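Local coordinates for hypothetical protein PHS013 (Pyrococcus horikoshii, PDB 1WMI) that is a RelE/ParE-family toxin of a type II toxin-antitoxin system, probably an inhibitor of growth that acts on translating ribosomes unless held by its antitoxin, at residues H22-F26 against L61-R65; V11-L15 against I79-K83. All blocks are in the same frame, centred on the assembly; numbering follows the deposited sequence.

Interaction 1. Residues H22-F26 against L61-R65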
# COMPACT_ATOMS: atom_id res chain seq x y z
N HIS A 22 -6.38 -10.92 16.33
CA HIS A 22 -5.70 -10.99 15.05
C HIS A 22 -6.18 -12.17 14.20
O HIS A 22 -6.30 -12.08 12.98
CB HIS A 22 -4.19 -11.11 15.26
CG HIS A 22 -3.56 -9.86 15.80
ND1 HIS A 22 -3.90 -9.33 17.03
CD2 HIS A 22 -2.61 -9.05 15.28
CE1 HIS A 22 -3.18 -8.24 17.24
NE2 HIS A 22 -2.39 -8.05 16.20
N TYR A 23 -6.44 -13.29 14.87
CA TYR A 23 -6.91 -14.48 14.18
C TYR A 23 -8.26 -14.19 13.54
O TYR A 23 -8.51 -14.58 12.40
CB TYR A 23 -7.05 -15.62 15.18
CG TYR A 23 -7.54 -16.89 14.55
CD1 TYR A 23 -6.78 -17.55 13.59
CD2 TYR A 23 -8.77 -17.45 14.92
CE1 TYR A 23 -7.22 -18.73 13.01
CE2 TYR A 23 -9.22 -18.62 14.35
CZ TYR A 23 -8.44 -19.26 13.39
OH TYR A 23 -8.86 -20.43 12.82
N ARG A 24 -9.12 -13.51 14.29
CA ARG A 24 -10.46 -13.16 13.82
C ARG A 24 -10.36 -12.34 12.53
O ARG A 24 -11.13 -12.55 11.59
CB ARG A 24 -11.16 -12.35 14.92
CG ARG A 24 -12.65 -12.17 14.75
CD ARG A 24 -13.22 -11.50 15.99
NE ARG A 24 -13.16 -12.37 17.16
CZ ARG A 24 -12.64 -12.02 18.33
NH1 ARG A 24 -12.65 -12.88 19.34
NH2 ARG A 24 -12.10 -10.81 18.49
N ARG A 25 -9.40 -11.43 12.49
CA ARG A 25 -9.17 -10.56 11.34
C ARG A 25 -8.74 -11.39 10.13
O ARG A 25 -9.12 -11.11 8.98
CB ARG A 25 -8.08 -9.54 11.69
CG ARG A 25 -8.21 -8.18 10.99
CD ARG A 25 -7.03 -7.28 11.35
NE ARG A 25 -6.83 -7.21 12.80
CZ ARG A 25 -7.48 -6.39 13.61
NH1 ARG A 25 -7.23 -6.41 14.92
NH2 ARG A 25 -8.37 -5.54 13.12
N PHE A 26 -7.96 -12.43 10.39
CA PHE A 26 -7.49 -13.30 9.32
C PHE A 26 -8.68 -14.01 8.69
O PHE A 26 -8.76 -14.13 7.47
CB PHE A 26 -6.48 -14.32 9.86
CG PHE A 26 -5.99 -15.28 8.82
CD1 PHE A 26 -6.67 -16.47 8.57
CD2 PHE A 26 -4.88 -14.98 8.05
CE1 PHE A 26 -6.23 -17.34 7.56
CE2 PHE A 26 -4.44 -15.84 7.05
CZ PHE A 26 -5.11 -17.02 6.81
N LEU A 61 -2.65 -6.81 7.28
CA LEU A 61 -3.73 -7.02 8.23
C LEU A 61 -3.49 -6.23 9.52
O LEU A 61 -4.21 -6.41 10.50
CB LEU A 61 -3.88 -8.51 8.54
CG LEU A 61 -4.73 -9.32 7.55
CD1 LEU A 61 -4.11 -9.30 6.16
CD2 LEU A 61 -4.86 -10.75 8.06
N GLY A 62 -2.50 -5.35 9.50
CA GLY A 62 -2.19 -4.56 10.68
C GLY A 62 -0.82 -4.90 11.24
O GLY A 62 0.20 -4.47 10.71
N ASP A 63 -0.80 -5.68 12.32
CA ASP A 63 0.45 -6.07 12.96
C ASP A 63 1.31 -7.00 12.11
O ASP A 63 2.46 -7.27 12.46
CB ASP A 63 0.17 -6.72 14.31
CG ASP A 63 -0.56 -5.79 15.27
OD1 ASP A 63 -0.88 -6.22 16.40
OD2 ASP A 63 -0.81 -4.63 14.90
N TYR A 64 0.76 -7.48 11.01
CA TYR A 64 1.51 -8.38 10.14
C TYR A 64 1.02 -8.31 8.70
O TYR A 64 0.01 -7.68 8.40
CB TYR A 64 1.43 -9.81 10.67
CG TYR A 64 0.04 -10.41 10.66
CD1 TYR A 64 -0.38 -11.24 9.62
CD2 TYR A 64 -0.87 -10.13 11.69
CE1 TYR A 64 -1.67 -11.79 9.60
CE2 TYR A 64 -2.16 -10.67 11.68
CZ TYR A 64 -2.55 -11.50 10.63
OH TYR A 64 -3.83 -12.02 10.61
N ARG A 65 1.76 -8.96 7.81
CA ARG A 65 1.43 -8.98 6.39
C ARG A 65 1.28 -10.41 5.88
O ARG A 65 1.97 -11.33 6.35
CB ARG A 65 2.53 -8.28 5.59
CG ARG A 65 2.65 -6.79 5.86
CD ARG A 65 3.93 -6.24 5.25
NE ARG A 65 5.11 -6.74 5.95
CZ ARG A 65 6.33 -6.79 5.44
NH1 ARG A 65 7.34 -7.26 6.16
NH2 ARG A 65 6.54 -6.37 4.20
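Tyr-64 reaches out of the turn 61-65 and sets its ring between the edge of His-22 and CB of Leu-61, with the hydroxyl pointing on to Phe-26 of the facing helix. With CG set between the backbone N and the carbonyl carbon (chi1 64°), the ring leans back over its own loop, and CB of Leu-61 covers one face, offset toward the rim. The imidazole of His-22 meets the same ring edge to edge, CD2 of His-22 lying 4.0 Å from CE2 of Tyr-64. At the far end Tyr-64 OH gives a weak hydrogen bond to His-22 O at 3.4 Å, a carbonyl that already accepts the helical bond from Phe-26 N, and Tyr-64 OH also rests on CB of Phe-26 at 3.6 Å. The second polar link joins His-22 NE2 to Asp-63 OD1 in a nearly straight hydrogen bond; the modelled 2.4 Å is very short and its exact length is doubtful. Imidazole and carboxylate planes are turned 52° apart, and OD2 of Asp-63 pairs with Arg-85 in a salt bridge. Deeper in, CD2 of Leu-61 sits 3.9 Å from CA of Phe-26. The aliphatic CD of Arg-25 passes 3.1 Å from Leu-61 O. The contact thus fastens the turn linking antiparallel strands 54-60 and 65-71 to helix 20-33, whose Tyr-23 and Phe-26 also pack on the partner protein's chain.

Interaction 2. Residues V11-L15 against I79-K83; sequences VVKAL and ILKLK
Val-11 has the most surface buried here, its two methyls straddling different parts of strand 79-83. CG2 is pressed onto the strand backbone, 3.3 Å from the carbonyl oxygen of Leu-80 and 3.6 Å from CA of Lys-81. CG1, anti to the backbone N of Val-11 (chi1 165°), turns instead toward the side chains and lies 4.0 Å from CG2 of Ile-79 and 4.2 Å from CD2 of Leu-82. Leu-82 answers from the strand with both branches: while CD2 meets Val-11, CD1 touches two residues one helical turn further on, Ala-14 CB at 3.9 Å and Leu-15 CD1 at the same distance. Its side chain crosses those of Val-11 and Leu-15 at about right angles, so methyl groups, rather than whole chains laid alongside, make the contact. No hydrogen bond spans the two segments. Close access to the backbone falls at a classic beta bulge, where Leu-80 and Lys-81 both face Ile-67 of the adjacent strand; the side chains of Leu-80 and Lys-81 start out away from the helix. The axes of the two short segments come within 8.5 Å at their closest and are inclined by 37°. Helices laid on one face of a mostly antiparallel sheet, with strand 4-8 parallel to strand 76-83, enclose a hydrophobic core between them, as in the compact alpha/beta fold of RelE/ParE toxins.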
# COMPACT_ATOMS: atom_id res chain seq x y z
N VAL A 11 1.72 -21.80 7.46
CA VAL A 11 0.98 -20.58 7.80
C VAL A 11 0.00 -20.93 8.91
O VAL A 11 -0.11 -20.21 9.91
CB VAL A 11 0.19 -20.02 6.59
CG1 VAL A 11 -0.85 -18.99 7.07
CG2 VAL A 11 1.14 -19.37 5.59
N VAL A 12 -0.72 -22.03 8.74
CA VAL A 12 -1.68 -22.46 9.74
C VAL A 12 -1.00 -22.54 11.11
O VAL A 12 -1.55 -22.11 12.12
CB VAL A 12 -2.28 -23.86 9.39
CG1 VAL A 12 -3.14 -24.39 10.55
CG2 VAL A 12 -3.13 -23.76 8.12
N LYS A 13 0.22 -23.06 11.13
CA LYS A 13 0.97 -23.19 12.38
C LYS A 13 1.30 -21.82 12.96
O LYS A 13 1.11 -21.59 14.15
CB LYS A 13 2.26 -23.98 12.15
CG LYS A 13 3.07 -24.24 13.42
CD LYS A 13 4.42 -24.87 13.10
CE LYS A 13 5.14 -25.30 14.37
NZ LYS A 13 5.25 -24.17 15.34
N ALA A 14 1.80 -20.92 12.12
CA ALA A 14 2.17 -19.57 12.56
C ALA A 14 0.97 -18.79 13.09
O ALA A 14 1.10 -17.93 13.96
CB ALA A 14 2.82 -18.81 11.40
N LEU A 15 -0.20 -19.13 12.54
CA LEU A 15 -1.47 -18.50 12.88
C LEU A 15 -1.87 -18.69 14.34
O LEU A 15 -2.63 -17.91 14.90
CB LEU A 15 -2.56 -19.09 11.98
CG LEU A 15 -3.42 -18.17 11.11
CD1 LEU A 15 -2.61 -17.00 10.55
CD2 LEU A 15 -4.02 -19.02 9.98
N ILE A 79 -2.75 -18.82 0.46
CA ILE A 79 -2.07 -17.99 1.43
C ILE A 79 -0.68 -18.62 1.53
O ILE A 79 -0.53 -19.71 2.08
CB ILE A 79 -2.76 -18.05 2.82
CG1 ILE A 79 -4.25 -17.69 2.68
CG2 ILE A 79 -2.05 -17.12 3.80
CD1 ILE A 79 -4.53 -16.30 2.17
N LEU A 80 0.31 -17.95 0.96
CA LEU A 80 1.67 -18.47 0.97
C LEU A 80 2.43 -18.31 2.28
O LEU A 80 2.96 -19.29 2.81
CB LEU A 80 2.48 -17.85 -0.18
CG LEU A 80 2.08 -18.30 -1.59
CD1 LEU A 80 1.89 -19.82 -1.62
CD2 LEU A 80 0.81 -17.62 -2.01
N LYS A 81 2.51 -17.09 2.82
CA LYS A 81 3.22 -16.89 4.07
C LYS A 81 2.88 -15.59 4.79
O LYS A 81 2.19 -14.72 4.25
CB LYS A 81 4.74 -16.94 3.84
CG LYS A 81 5.28 -15.75 3.09
CD LYS A 81 6.80 -15.73 3.10
CE LYS A 81 7.35 -15.56 4.51
NZ LYS A 81 8.84 -15.45 4.49
N LEU A 82 3.38 -15.46 6.01
CA LEU A 82 3.16 -14.28 6.84
C LEU A 82 4.46 -13.55 7.02
O LEU A 82 5.54 -14.14 6.89
CB LEU A 82 2.63 -14.69 8.21
CG LEU A 82 1.42 -15.61 8.25
CD1 LEU A 82 1.02 -15.86 9.70
CD2 LEU A 82 0.27 -14.99 7.47
N LYS A 83 4.37 -12.26 7.33
CA LYS A 83 5.53 -11.42 7.56
C LYS A 83 5.25 -10.37 8.65
O LYS A 83 4.09 -10.01 8.89
CB LYS A 83 5.96 -10.72 6.26
CG LYS A 83 6.51 -11.68 5.21
CD LYS A 83 6.89 -10.93 3.94
CE LYS A 83 8.34 -10.46 3.94
NZ LYS A 83 9.28 -11.55 3.57

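Interactions 1 and 2 lie 11 Å apart, centre to centre, and share one core. Phe-26 of the 22-26 segment touches Leu-15 of the 11-15 segment, CE1 to CD2 at 3.7 Å, which joins the successive helices 9-15 and 20-33. On the sheet side Arg-65 O and Lys-83 N are 2.8 Å apart, a probable hydrogen bond between neighbouring strands 65-71 and 76-83, and Tyr-64 CB packs 3.2 Å from Lys-83 O. Both segments of interaction 1 fall, in sequence, between those of interaction 2. Outside the two contacts, Arg-65 and Lys-83 each form salt bridges with acidic side chains of the other protein's chain, consistent with an antitoxin bound to its toxin.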